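Local coordinates for protein taurocyamine kinase (Schistosoma mansoni, PDB 4WO8) that reversibly transfers phosphate between ATP and taurocyamine, with magnesium as cofactor, making the phosphagen N-phosphotaurocyamine, at residues A[528-533]-A[568-573]; A[165-170]-A[205-210]; A[468-473]-A[701-706]. The protein carries 4 engineered substitutions. All blocks are in the same frame, centred on the assembly; numbering follows the deposited sequence.

Contact 1: residues A[528-533]-A[568-573]; sequences YPLTDM and RGIFHN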
ATOM      1  N   TYR A 528     -14.517  -3.308  22.162  1.00 24.53           N
ATOM      2  CA  TYR A 528     -14.636  -2.359  21.042  1.00 32.74           C
ATOM      3  C   TYR A 528     -14.321  -3.010  19.680  1.00 27.85           C
ATOM      4  O   TYR A 528     -13.152  -3.120  19.302  1.00 30.06           O
ATOM      5  CB  TYR A 528     -13.698  -1.171  21.251  1.00 29.64           C
ATOM      6  CG  TYR A 528     -13.865  -0.481  22.579  1.00 38.17           C
ATOM      7  CD1 TYR A 528     -14.760   0.570  22.726  1.00 38.69           C
ATOM      8  CD2 TYR A 528     -13.126  -0.876  23.687  1.00 35.11           C
ATOM      9  CE1 TYR A 528     -14.920   1.210  23.948  1.00 40.18           C
ATOM     10  CE2 TYR A 528     -13.276  -0.245  24.907  1.00 35.05           C
ATOM     11  CZ  TYR A 528     -14.175   0.800  25.030  1.00 37.92           C
ATOM     12  OH  TYR A 528     -14.329   1.438  26.239  1.00 40.12           O
ATOM     13  N   PRO A 529     -15.350  -3.443  18.940  1.00 27.49           N
ATOM     14  CA  PRO A 529     -15.016  -4.025  17.637  1.00 32.59           C
ATOM     15  C   PRO A 529     -14.637  -2.924  16.660  1.00 36.27           C
ATOM     16  O   PRO A 529     -15.295  -1.887  16.654  1.00 38.63           O
ATOM     17  CB  PRO A 529     -16.309  -4.730  17.219  1.00 32.61           C
ATOM     18  CG  PRO A 529     -17.394  -3.966  17.924  1.00 33.43           C
ATOM     19  CD  PRO A 529     -16.800  -3.469  19.214  1.00 30.91           C
ATOM     20  N   LEU A 530     -13.599  -3.142  15.858  1.00 31.80           N
ATOM     21  CA  LEU A 530     -13.128  -2.121  14.916  1.00 34.99           C
ATOM     22  C   LEU A 530     -14.137  -1.784  13.813  1.00 35.46           C
ATOM     23  O   LEU A 530     -14.019  -0.734  13.197  1.00 32.09           O
ATOM     24  CB  LEU A 530     -11.810  -2.556  14.273  1.00 33.08           C
ATOM     25  CG  LEU A 530     -10.488  -2.080  14.879  1.00 34.95           C
ATOM     26  CD1 LEU A 530     -10.353  -2.511  16.317  1.00 30.64           C
ATOM     27  CD2 LEU A 530      -9.308  -2.573  14.048  1.00 34.02           C
ATOM     28  N   THR A 531     -15.113  -2.660  13.560  1.00 34.49           N
ATOM     29  CA  THR A 531     -16.100  -2.404  12.506  1.00 37.81           C
ATOM     30  C   THR A 531     -17.232  -1.497  12.962  1.00 47.55           C
ATOM     31  O   THR A 531     -17.725  -0.674  12.192  1.00 53.33           O
ATOM     32  CB  THR A 531     -16.742  -3.700  11.960  1.00 39.38           C
ATOM     33  OG1 THR A 531     -17.350  -4.432  13.031  1.00 45.56           O
ATOM     34  CG2 THR A 531     -15.713  -4.571  11.253  1.00 34.34           C
ATOM     35  N   ASP A 532     -17.666  -1.667  14.207  1.00 50.87           N
ATOM     36  CA  ASP A 532     -18.704  -0.811  14.759  1.00 53.11           C
ATOM     37  C   ASP A 532     -18.189  -0.109  16.004  1.00 57.54           C
ATOM     38  O   ASP A 532     -18.612  -0.406  17.123  1.00 59.61           O
ATOM     39  CB  ASP A 532     -19.968  -1.610  15.077  1.00 52.99           C
ATOM     40  CG  ASP A 532     -21.228  -0.757  15.008  1.00 68.36           C
ATOM     41  OD1 ASP A 532     -21.132   0.427  14.605  1.00 70.16           O
ATOM     42  OD2 ASP A 532     -22.317  -1.270  15.346  1.00 77.89           O
ATOM     43  N   MET A 533     -17.258   0.814  15.807  1.00 56.50           N
ATOM     44  CA  MET A 533     -16.762   1.616  16.915  1.00 70.34           C
ATOM     45  C   MET A 533     -17.541   2.925  16.955  1.00 75.29           C
ATOM     46  O   MET A 533     -17.896   3.468  15.908  1.00 79.14           O
ATOM     47  CB  MET A 533     -15.262   1.873  16.770  1.00 61.10           C
ATOM     48  CG  MET A 533     -14.502   1.945  18.082  1.00 60.01           C
ATOM     49  SD  MET A 533     -12.715   1.855  17.811  1.00 61.90           S
ATOM     50  CE  MET A 533     -12.491   0.080  17.726  1.00 44.49           C
ATOM     51  N   ARG A 568     -11.767  -7.774  13.867  1.00 29.30           N
ATOM     52  CA  ARG A 568     -10.741  -7.190  14.732  1.00 28.57           C
ATOM     53  C   ARG A 568     -11.392  -6.352  15.830  1.00 31.56           C
ATOM     54  O   ARG A 568     -12.441  -5.746  15.623  1.00 29.26           O
ATOM     55  CB  ARG A 568      -9.762  -6.321  13.934  1.00 25.82           C
ATOM     56  CG  ARG A 568      -8.691  -7.067  13.151  1.00 28.45           C
ATOM     57  CD  ARG A 568      -9.278  -7.757  11.943  1.00 26.01           C
ATOM     58  NE  ARG A 568      -8.269  -8.056  10.937  1.00 24.51           N
ATOM     59  CZ  ARG A 568      -8.542  -8.258   9.650  1.00 25.47           C
ATOM     60  NH1 ARG A 568      -9.802  -8.168   9.210  1.00 27.36           N
ATOM     61  NH2 ARG A 568      -7.557  -8.542   8.799  1.00 22.57           N
ATOM     62  N   GLY A 569     -10.761  -6.304  16.994  1.00 30.12           N
ATOM     63  CA  GLY A 569     -11.350  -5.602  18.113  1.00 26.76           C
ATOM     64  C   GLY A 569     -10.375  -5.416  19.251  1.00 29.25           C
ATOM     65  O   GLY A 569      -9.313  -6.041  19.291  1.00 25.67           O
ATOM     66  N   ILE A 570     -10.749  -4.544  20.178  1.00 27.71           N
ATOM     67  CA  ILE A 570      -9.952  -4.268  21.352  1.00 27.83           C
ATOM     68  C   ILE A 570     -10.835  -4.416  22.572  1.00 27.72           C
ATOM     69  O   ILE A 570     -11.980  -3.955  22.590  1.00 28.47           O
ATOM     70  CB  ILE A 570      -9.338  -2.843  21.300  1.00 34.64           C
ATOM     71  CG1 ILE A 570      -8.514  -2.695  20.021  1.00 36.07           C
ATOM     72  CG2 ILE A 570      -8.483  -2.562  22.545  1.00 30.11           C
ATOM     73  CD1 ILE A 570      -7.308  -1.810  20.157  1.00 42.33           C
ATOM     74  N   PHE A 571     -10.309  -5.081  23.588  1.00 26.63           N
ATOM     75  CA  PHE A 571     -10.987  -5.150  24.869  1.00 22.92           C
ATOM     76  C   PHE A 571     -10.056  -4.586  25.932  1.00 25.04           C
ATOM     77  O   PHE A 571      -8.854  -4.813  25.901  1.00 26.64           O
ATOM     78  CB  PHE A 571     -11.384  -6.592  25.205  1.00 23.06           C
ATOM     79  CG  PHE A 571     -11.998  -6.756  26.577  1.00 22.25           C
ATOM     80  CD1 PHE A 571     -13.370  -6.617  26.762  1.00 21.78           C
ATOM     81  CD2 PHE A 571     -11.205  -7.053  27.678  1.00 22.60           C
ATOM     82  CE1 PHE A 571     -13.945  -6.783  28.027  1.00 22.68           C
ATOM     83  CE2 PHE A 571     -11.767  -7.215  28.943  1.00 22.80           C
ATOM     84  CZ  PHE A 571     -13.140  -7.092  29.113  1.00 22.91           C
ATOM     85  N   HIS A 572     -10.601  -3.824  26.863  1.00 26.05           N
ATOM     86  CA  HIS A 572      -9.839  -3.511  28.058  1.00 27.32           C
ATOM     87  C   HIS A 572     -10.786  -3.396  29.235  1.00 24.17           C
ATOM     88  O   HIS A 572     -11.963  -3.089  29.080  1.00 25.06           O
ATOM     89  CB  HIS A 572      -8.985  -2.239  27.888  1.00 26.81           C
ATOM     90  CG  HIS A 572      -9.762  -0.991  27.591  1.00 33.13           C
ATOM     91  ND1 HIS A 572     -10.615  -0.403  28.499  1.00 28.81           N
ATOM     92  CD2 HIS A 572      -9.771  -0.194  26.495  1.00 35.50           C
ATOM     93  CE1 HIS A 572     -11.142   0.684  27.962  1.00 35.36           C
ATOM     94  NE2 HIS A 572     -10.641   0.837  26.750  1.00 31.46           N
ATOM     95  N   ASN A 573     -10.283  -3.707  30.415  1.00 24.13           N
ATOM     96  CA  ASN A 573     -11.105  -3.530  31.583  1.00 29.45           C
ATOM     97  C   ASN A 573     -11.238  -2.028  31.850  1.00 29.95           C
ATOM     98  O   ASN A 573     -10.615  -1.193  31.168  1.00 28.58           O
ATOM     99  CB  ASN A 573     -10.530  -4.291  32.781  1.00 28.62           C
ATOM    100  CG  ASN A 573      -9.162  -3.801  33.201  1.00 28.56           C
ATOM    101  OD1 ASN A 573      -8.554  -2.940  32.550  1.00 23.79           O
ATOM    102  ND2 ASN A 573      -8.654  -4.373  34.294  1.00 27.18           N
TER
HETATM  103  O   HOH W   1     -14.895  -5.843  14.450  1.00 33.47           O
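Tyr-528 and His-572 bring their rings together at a slant, with the planes at 37° and the centroids 5.2 Å apart. The closest approach is 3.4 Å, from CE2 of Tyr-528 to NE2 of His-572. Two torsions account for the meeting: CG of Tyr-528 is anti to its carbonyl carbon (chi1 -54°), whereas CG of His-572 is tucked between backbone N and carbonyl carbon (chi1 60°). The imidazole's rotation is further fixed by ND1, which donates to O of Asn-573 at 2.8 Å; that acceptor lies near the ring plane. Near the plane of the tyrosine ring, at its edge, sits the Ile-570 carbonyl oxygen, which also accepts from N of Tyr-528 at 2.7 Å. The return bond from Ile-570 N to Tyr-528 O makes this an antiparallel hydrogen-bonded pair, by which edge strand 525-529 joins the large antiparallel sheet of the phosphagen kinase catalytic domain. Pro-529 and Gly-569 form the adjacent non-hydrogen-bonded pair. Beyond it the side chain of Leu-530 points toward the partner segment: CD1 rests 3.7 Å from CA of Gly-569, and CD2 lies 3.8 Å from CB of Arg-568. The Arg-568 carbonyl oxygen takes two donors, N of Leu-530 at 2.9 Å and a water, while the guanidinium group of Arg-568 turns away to the carbonyl oxygens of Arg-562, Gly-560 and Val-566.

Contact 2: residues A[165-170]-A[205-210]; sequences YPLTGM and RGIFIN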
ATOM      1  N   TYR A 165     -15.797  15.747 -36.122  1.00 27.92           N
ATOM      2  CA  TYR A 165     -17.067  16.109 -35.487  1.00 27.85           C
ATOM      3  C   TYR A 165     -16.941  17.283 -34.518  1.00 27.33           C
ATOM      4  O   TYR A 165     -16.572  17.084 -33.351  1.00 26.14           O
ATOM      5  CB  TYR A 165     -17.657  14.916 -34.714  1.00 29.68           C
ATOM      6  CG  TYR A 165     -18.013  13.700 -35.550  1.00 31.29           C
ATOM      7  CD1 TYR A 165     -19.267  13.580 -36.141  1.00 36.89           C
ATOM      8  CD2 TYR A 165     -17.110  12.659 -35.720  1.00 33.30           C
ATOM      9  CE1 TYR A 165     -19.604  12.460 -36.902  1.00 39.64           C
ATOM     10  CE2 TYR A 165     -17.431  11.535 -36.481  1.00 33.38           C
ATOM     11  CZ  TYR A 165     -18.683  11.438 -37.064  1.00 42.19           C
ATOM     12  OH  TYR A 165     -19.010  10.320 -37.816  1.00 50.53           O
ATOM     13  N   PRO A 166     -17.275  18.507 -34.974  1.00 27.82           N
ATOM     14  CA  PRO A 166     -17.178  19.608 -34.015  1.00 28.38           C
ATOM     15  C   PRO A 166     -18.275  19.484 -32.970  1.00 30.07           C
ATOM     16  O   PRO A 166     -19.330  18.925 -33.248  1.00 30.39           O
ATOM     17  CB  PRO A 166     -17.346  20.872 -34.881  1.00 27.06           C
ATOM     18  CG  PRO A 166     -18.037  20.413 -36.115  1.00 28.25           C
ATOM     19  CD  PRO A 166     -17.634  18.971 -36.330  1.00 28.48           C
ATOM     20  N   LEU A 167     -18.014  19.975 -31.765  1.00 27.45           N
ATOM     21  CA  LEU A 167     -19.002  19.880 -30.706  1.00 25.71           C
ATOM     22  C   LEU A 167     -20.126  20.859 -30.977  1.00 29.80           C
ATOM     23  O   LEU A 167     -21.298  20.556 -30.742  1.00 32.82           O
ATOM     24  CB  LEU A 167     -18.358  20.139 -29.351  1.00 24.02           C
ATOM     25  CG  LEU A 167     -18.070  18.896 -28.512  1.00 26.12           C
ATOM     26  CD1 LEU A 167     -17.377  17.815 -29.306  1.00 24.54           C
ATOM     27  CD2 LEU A 167     -17.264  19.272 -27.271  1.00 23.24           C
ATOM     28  N   THR A 168     -19.758  22.033 -31.484  1.00 27.78           N
ATOM     29  CA  THR A 168     -20.713  23.065 -31.850  1.00 23.70           C
ATOM     30  C   THR A 168     -21.504  22.632 -33.084  1.00 30.80           C
ATOM     31  O   THR A 168     -20.920  22.300 -34.119  1.00 36.09           O
ATOM     32  CB  THR A 168     -19.987  24.395 -32.120  1.00 32.49           C
ATOM     33  OG1 THR A 168     -19.166  24.716 -30.990  1.00 32.23           O
ATOM     34  CG2 THR A 168     -20.966  25.530 -32.382  1.00 27.95           C
ATOM     35  N   GLY A 169     -22.826  22.607 -32.969  1.00 33.90           N
ATOM     36  CA  GLY A 169     -23.663  22.188 -34.078  1.00 37.80           C
ATOM     37  C   GLY A 169     -23.907  20.688 -34.150  1.00 38.26           C
ATOM     38  O   GLY A 169     -24.410  20.187 -35.154  1.00 44.40           O
ATOM     39  N   MET A 170     -23.567  19.967 -33.086  1.00 37.13           N
ATOM     40  CA  MET A 170     -23.767  18.515 -33.056  1.00 38.89           C
ATOM     41  C   MET A 170     -25.178  18.140 -32.572  1.00 39.78           C
ATOM     42  O   MET A 170     -25.651  18.667 -31.572  1.00 40.82           O
ATOM     43  CB  MET A 170     -22.706  17.857 -32.167  1.00 35.58           C
ATOM     44  CG  MET A 170     -22.766  16.339 -32.116  1.00 37.04           C
ATOM     45  SD  MET A 170     -21.663  15.651 -30.870  1.00 36.45           S
ATOM     46  CE  MET A 170     -20.110  15.669 -31.755  1.00 28.85           C
ATOM     47  N   ARG A 205     -14.017  23.123 -29.992  1.00 20.63           N
ATOM     48  CA  ARG A 205     -13.892  21.747 -29.509  1.00 21.77           C
ATOM     49  C   ARG A 205     -14.523  20.731 -30.460  1.00 24.53           C
ATOM     50  O   ARG A 205     -15.561  20.999 -31.076  1.00 23.11           O
ATOM     51  CB  ARG A 205     -14.554  21.603 -28.135  1.00 23.00           C
ATOM     52  CG  ARG A 205     -13.876  22.409 -27.026  1.00 23.17           C
ATOM     53  CD  ARG A 205     -14.823  22.694 -25.895  1.00 22.66           C
ATOM     54  NE  ARG A 205     -14.133  23.206 -24.714  1.00 22.10           N
ATOM     55  CZ  ARG A 205     -14.018  24.492 -24.390  1.00 24.36           C
ATOM     56  NH1 ARG A 205     -14.556  25.446 -25.153  1.00 26.41           N
ATOM     57  NH2 ARG A 205     -13.360  24.827 -23.285  1.00 24.92           N
ATOM     58  N   GLY A 206     -13.910  19.553 -30.553  1.00 25.24           N
ATOM     59  CA  GLY A 206     -14.487  18.468 -31.321  1.00 26.18           C
ATOM     60  C   GLY A 206     -13.702  17.181 -31.216  1.00 24.62           C
ATOM     61  O   GLY A 206     -12.707  17.107 -30.493  1.00 22.98           O
ATOM     62  N   ILE A 207     -14.158  16.159 -31.936  1.00 23.30           N
ATOM     63  CA  ILE A 207     -13.434  14.893 -31.984  1.00 24.84           C
ATOM     64  C   ILE A 207     -13.244  14.403 -33.421  1.00 26.44           C
ATOM     65  O   ILE A 207     -14.051  14.668 -34.321  1.00 27.13           O
ATOM     66  CB  ILE A 207     -14.145  13.775 -31.165  1.00 25.71           C
ATOM     67  CG1 ILE A 207     -15.268  13.131 -31.968  1.00 27.85           C
ATOM     68  CG2 ILE A 207     -14.652  14.296 -29.826  1.00 23.83           C
ATOM     69  CD1 ILE A 207     -16.026  12.053 -31.214  1.00 34.84           C
ATOM     70  N   PHE A 208     -12.150  13.692 -33.628  1.00 24.15           N
ATOM     71  CA  PHE A 208     -11.890  13.069 -34.904  1.00 27.01           C
ATOM     72  C   PHE A 208     -11.790  11.561 -34.692  1.00 27.78           C
ATOM     73  O   PHE A 208     -11.118  11.119 -33.753  1.00 26.77           O
ATOM     74  CB  PHE A 208     -10.602  13.621 -35.511  1.00 26.32           C
ATOM     75  CG  PHE A 208     -10.253  13.013 -36.824  1.00 27.17           C
ATOM     76  CD1 PHE A 208     -10.692  13.594 -38.003  1.00 28.02           C
ATOM     77  CD2 PHE A 208      -9.488  11.857 -36.886  1.00 27.39           C
ATOM     78  CE1 PHE A 208     -10.379  13.031 -39.224  1.00 31.62           C
ATOM     79  CE2 PHE A 208      -9.164  11.292 -38.086  1.00 27.76           C
ATOM     80  CZ  PHE A 208      -9.612  11.877 -39.270  1.00 33.10           C
ATOM     81  N   ILE A 209     -12.475  10.790 -35.543  1.00 27.89           N
ATOM     82  CA  ILE A 209     -12.395   9.324 -35.533  1.00 27.79           C
ATOM     83  C   ILE A 209     -12.085   8.832 -36.937  1.00 29.17           C
ATOM     84  O   ILE A 209     -12.651   9.338 -37.899  1.00 31.22           O
ATOM     85  CB  ILE A 209     -13.713   8.652 -35.066  1.00 34.46           C
ATOM     86  CG1 ILE A 209     -14.419   9.487 -34.007  1.00 33.73           C
ATOM     87  CG2 ILE A 209     -13.454   7.245 -34.516  1.00 32.71           C
ATOM     88  CD1 ILE A 209     -15.930   9.335 -34.058  1.00 40.46           C
ATOM     89  N   ASN A 210     -11.185   7.861 -37.081  1.00 27.32           N
ATOM     90  CA  ASN A 210     -10.935   7.344 -38.414  1.00 28.79           C
ATOM     91  C   ASN A 210     -12.027   6.332 -38.762  1.00 30.68           C
ATOM     92  O   ASN A 210     -12.839   5.961 -37.908  1.00 27.22           O
ATOM     93  CB  ASN A 210      -9.521   6.743 -38.551  1.00 27.64           C
ATOM     94  CG  ASN A 210      -9.323   5.451 -37.766  1.00 26.72           C
ATOM     95  OD1 ASN A 210     -10.122   5.096 -36.912  1.00 27.95           O
ATOM     96  ND2 ASN A 210      -8.222   4.763 -38.040  1.00 23.29           N
TER
HETATM   97  O   HOH W   2     -16.947  23.121 -31.940  1.00 23.02           O
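Ile-209 sends CD1 to the aromatic ring of Tyr-165, 3.6 Å from CE2, while CB of Tyr-165 lies 4.1 Å from CG1 of Ile-207. CG of Tyr-165 is anti to its carbonyl carbon (chi1 -62°), which sets the ring beside Ile-209. At the other end Leu-167 divides its two methyl groups between neighbouring residues, CD1 3.6 Å from CA of Gly-206 and CD2 3.7 Å from CB of Arg-205. In the backbone, Tyr-165 and Ile-207 exchange two hydrogen bonds as an antiparallel pair, the one from Tyr-165 N to Ile-207 O being nearly straight (N-H...O 167°). Pro-166 faces Gly-206 in the non-hydrogen-bonded pair that follows, with the two CA atoms 4.0 Å apart. A type II turn from Leu-167 to Met-170, with Gly-169 at its third position, then leads the chain off the edge of the catalytic-domain sheet. Further out, Trp-201 and Pro-202 pack on Leu-167, and Leu-178 of helix 172-180 packs on Ile-207 and Ile-209. The guanidinium group of Arg-205 is held by the carbonyl oxygens of Gly-197, Thr-203 and Ile-199. Where the strands part, the Arg-205 carbonyl oxygen accepts from Leu-167 N and a water; because that water accepts from Thr-168 N, solvent extends the pairing one residue further.

Contact 3: residues A[468-473]-A[701-706]; sequences LPFGDL and EMAEGV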
ATOM      1  N   LEU A 468       3.935 -16.024  44.760  1.00 41.10           N
ATOM      2  CA  LEU A 468       4.854 -15.865  43.637  1.00 38.36           C
ATOM      3  C   LEU A 468       6.273 -15.538  44.107  1.00 38.50           C
ATOM      4  O   LEU A 468       6.452 -14.923  45.153  1.00 43.54           O
ATOM      5  CB  LEU A 468       4.349 -14.766  42.697  1.00 38.25           C
ATOM      6  CG  LEU A 468       3.062 -15.062  41.929  1.00 38.74           C
ATOM      7  CD1 LEU A 468       2.596 -13.801  41.233  1.00 36.06           C
ATOM      8  CD2 LEU A 468       3.279 -16.186  40.919  1.00 35.57           C
ATOM      9  N   PRO A 469       7.286 -15.947  43.329  1.00 38.76           N
ATOM     10  CA  PRO A 469       8.699 -15.693  43.643  1.00 40.40           C
ATOM     11  C   PRO A 469       9.177 -14.281  43.286  1.00 41.11           C
ATOM     12  O   PRO A 469      10.378 -14.038  43.157  1.00 43.90           O
ATOM     13  CB  PRO A 469       9.434 -16.736  42.792  1.00 42.92           C
ATOM     14  CG  PRO A 469       8.531 -16.955  41.616  1.00 40.70           C
ATOM     15  CD  PRO A 469       7.134 -16.870  42.188  1.00 40.96           C
ATOM     16  N   PHE A 470       8.242 -13.358  43.119  1.00 40.19           N
ATOM     17  CA  PHE A 470       8.577 -11.967  42.865  1.00 38.76           C
ATOM     18  C   PHE A 470       7.419 -11.112  43.347  1.00 40.05           C
ATOM     19  O   PHE A 470       6.305 -11.617  43.509  1.00 41.33           O
ATOM     20  CB  PHE A 470       8.865 -11.732  41.376  1.00 41.82           C
ATOM     21  CG  PHE A 470       7.870 -12.386  40.450  1.00 38.14           C
ATOM     22  CD1 PHE A 470       8.205 -13.537  39.752  1.00 41.83           C
ATOM     23  CD2 PHE A 470       6.602 -11.850  40.280  1.00 38.53           C
ATOM     24  CE1 PHE A 470       7.296 -14.147  38.893  1.00 37.87           C
ATOM     25  CE2 PHE A 470       5.686 -12.453  39.432  1.00 39.30           C
ATOM     26  CZ  PHE A 470       6.033 -13.607  38.737  1.00 36.17           C
ATOM     27  N   GLY A 471       7.676  -9.829  43.585  1.00 38.28           N
ATOM     28  CA  GLY A 471       6.653  -8.914  44.064  1.00 36.95           C
ATOM     29  C   GLY A 471       6.716  -7.584  43.325  1.00 47.30           C
ATOM     30  O   GLY A 471       6.560  -7.534  42.106  1.00 44.39           O
ATOM     31  N   ASP A 472       6.942  -6.506  44.070  1.00 47.25           N
ATOM     32  CA  ASP A 472       7.141  -5.174  43.504  1.00 43.30           C
ATOM     33  C   ASP A 472       8.642  -4.951  43.374  1.00 46.24           C
ATOM     34  O   ASP A 472       9.354  -4.936  44.377  1.00 51.98           O
ATOM     35  CB  ASP A 472       6.489  -4.106  44.404  1.00 48.16           C
ATOM     36  CG  ASP A 472       6.351  -2.738  43.728  1.00 49.90           C
ATOM     37  OD1 ASP A 472       7.223  -2.352  42.920  1.00 52.87           O
ATOM     38  OD2 ASP A 472       5.358  -2.037  44.026  1.00 53.34           O
ATOM     39  N   LEU A 473       9.127  -4.786  42.150  1.00 44.42           N
ATOM     40  CA  LEU A 473      10.559  -4.656  41.927  1.00 48.25           C
ATOM     41  C   LEU A 473      11.040  -3.234  42.234  1.00 51.30           C
ATOM     42  O   LEU A 473      12.238  -2.978  42.290  1.00 53.41           O
ATOM     43  CB  LEU A 473      10.915  -5.028  40.485  1.00 45.70           C
ATOM     44  CG  LEU A 473      10.389  -6.334  39.875  1.00 50.07           C
ATOM     45  CD1 LEU A 473      10.758  -6.405  38.399  1.00 43.15           C
ATOM     46  CD2 LEU A 473      10.905  -7.568  40.603  1.00 46.01           C
ATOM     47  N   GLU A 701      12.741 -14.651  35.413  1.00 43.68           N
ATOM     48  CA  GLU A 701      14.004 -14.260  34.799  1.00 46.29           C
ATOM     49  C   GLU A 701      14.051 -12.759  34.570  1.00 49.28           C
ATOM     50  O   GLU A 701      15.056 -12.110  34.861  1.00 54.01           O
ATOM     51  CB  GLU A 701      14.226 -14.986  33.478  1.00 43.83           C
ATOM     52  CG  GLU A 701      14.761 -16.382  33.646  1.00 47.57           C
ATOM     53  CD  GLU A 701      15.026 -17.052  32.320  1.00 51.03           C
ATOM     54  OE1 GLU A 701      15.129 -16.323  31.307  1.00 54.66           O
ATOM     55  OE2 GLU A 701      15.123 -18.302  32.289  1.00 49.30           O
ATOM     56  N   MET A 702      12.968 -12.204  34.039  1.00 43.52           N
ATOM     57  CA  MET A 702      12.906 -10.764  33.866  1.00 46.21           C
ATOM     58  C   MET A 702      12.972 -10.060  35.220  1.00 48.04           C
ATOM     59  O   MET A 702      13.610  -9.019  35.341  1.00 51.36           O
ATOM     60  CB  MET A 702      11.643 -10.362  33.112  1.00 41.76           C
ATOM     61  CG  MET A 702      11.527  -8.873  32.827  1.00 46.12           C
ATOM     62  SD  MET A 702      10.828  -7.921  34.206  1.00 44.29           S
ATOM     63  CE  MET A 702       9.229  -8.691  34.361  1.00 41.75           C
ATOM     64  N   ALA A 703      12.319 -10.632  36.230  1.00 44.51           N
ATOM     65  CA  ALA A 703      12.227  -9.989  37.540  1.00 46.79           C
ATOM     66  C   ALA A 703      13.587  -9.914  38.234  1.00 54.90           C
ATOM     67  O   ALA A 703      13.889  -8.930  38.916  1.00 58.71           O
ATOM     68  CB  ALA A 703      11.229 -10.713  38.425  1.00 43.09           C
ATOM     69  N   GLU A 704      14.404 -10.948  38.071  1.00 48.94           N
ATOM     70  CA  GLU A 704      15.733 -10.931  38.659  1.00 54.35           C
ATOM     71  C   GLU A 704      16.712 -10.078  37.860  1.00 59.51           C
ATOM     72  O   GLU A 704      17.453  -9.292  38.444  1.00 60.80           O
ATOM     73  CB  GLU A 704      16.264 -12.348  38.824  1.00 53.78           C
ATOM     74  CG  GLU A 704      16.332 -12.803  40.272  1.00 67.17           C
ATOM     75  CD  GLU A 704      16.214 -14.312  40.424  1.00 72.19           C
ATOM     76  OE1 GLU A 704      16.767 -15.058  39.574  1.00 66.63           O
ATOM     77  OE2 GLU A 704      15.575 -14.737  41.413  1.00 71.32           O
ATOM     78  N   GLY A 705      16.702 -10.214  36.538  1.00 56.69           N
ATOM     79  CA  GLY A 705      17.522  -9.370  35.681  1.00 59.96           C
ATOM     80  C   GLY A 705      17.306  -7.888  35.896  1.00 58.74           C
ATOM     81  O   GLY A 705      18.234  -7.087  35.810  1.00 63.81           O
ATOM     82  N   VAL A 706      16.072  -7.522  36.196  1.00 54.50           N
ATOM     83  CA  VAL A 706      15.731  -6.125  36.376  1.00 61.06           C
ATOM     84  C   VAL A 706      16.057  -5.643  37.783  1.00 65.16           C
ATOM     85  O   VAL A 706      16.549  -4.528  37.958  1.00 71.18           O
ATOM     86  CB  VAL A 706      14.245  -5.885  36.058  1.00 57.54           C
ATOM     87  CG1 VAL A 706      13.749  -4.567  36.653  1.00 52.47           C
ATOM     88  CG2 VAL A 706      14.040  -5.926  34.550  1.00 54.78           C
TER
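The ring of Phe-470 is set obliquely to the methyl group of Ala-703, and the nearest contact is made by the stem of the side chain, with CB of Phe-470 3.9 Å from CB of Ala-703. One face of the ring receives Leu-468, whose CB stands 4.2 Å above the plane and displaced toward the rim, and the ring meets that of Tyr-603 of helix 599-614 edge-to-face. Leu-473 reaches the same alanine and, beyond it, Val-706. Its CD2 lies 3.8 Å from CB of Ala-703 and 3.7 Å from the Ala-703 carbonyl oxygen, while CD1 comes within 3.9 Å of CG1 of Val-706, the two side chains crossing at about a right angle. With CG of Leu-473 anti to its carbonyl carbon (chi1 -49°), the branched end is directed at the helix. The loop before strand 480-489 is thereby laid against the long C-terminal helix of the catalytic domain, whose Met-702 and Val-706 also touch Val-643, a predicted ATP-binding residue. No hydrogen bond or salt bridge crosses between 468-473 and 701-706; the 181 Å² buried between them comes from apolar contacts, so this contact probably rests on apolar burial, while backbone bonds from Gly-471 to Ala-600 and from Leu-473 to Gly-597 hold the loop in place.

Starting from the N terminus, contact 2 closes first: residues 165-170 and 205-210 bracket a 34-residue loop containing two helices and no strand, and join an edge strand to its neighbour in the first eight-stranded sheet. The chain then enters the second repeat, where residues 468-473 open contact 3. Inside its 227-residue loop lies contact 1, which again spans 34 residues and pairs the equivalent strands, 525-529 and 569-573, of the second sheet. Contact 3 closes last, bringing helix 695-712 back to the loop that precedes strand 480-489. Contacts 1 and 2 are in series, their centres 57 Å apart; contacts 2 and 3 lie on opposite sides of the chain's centre.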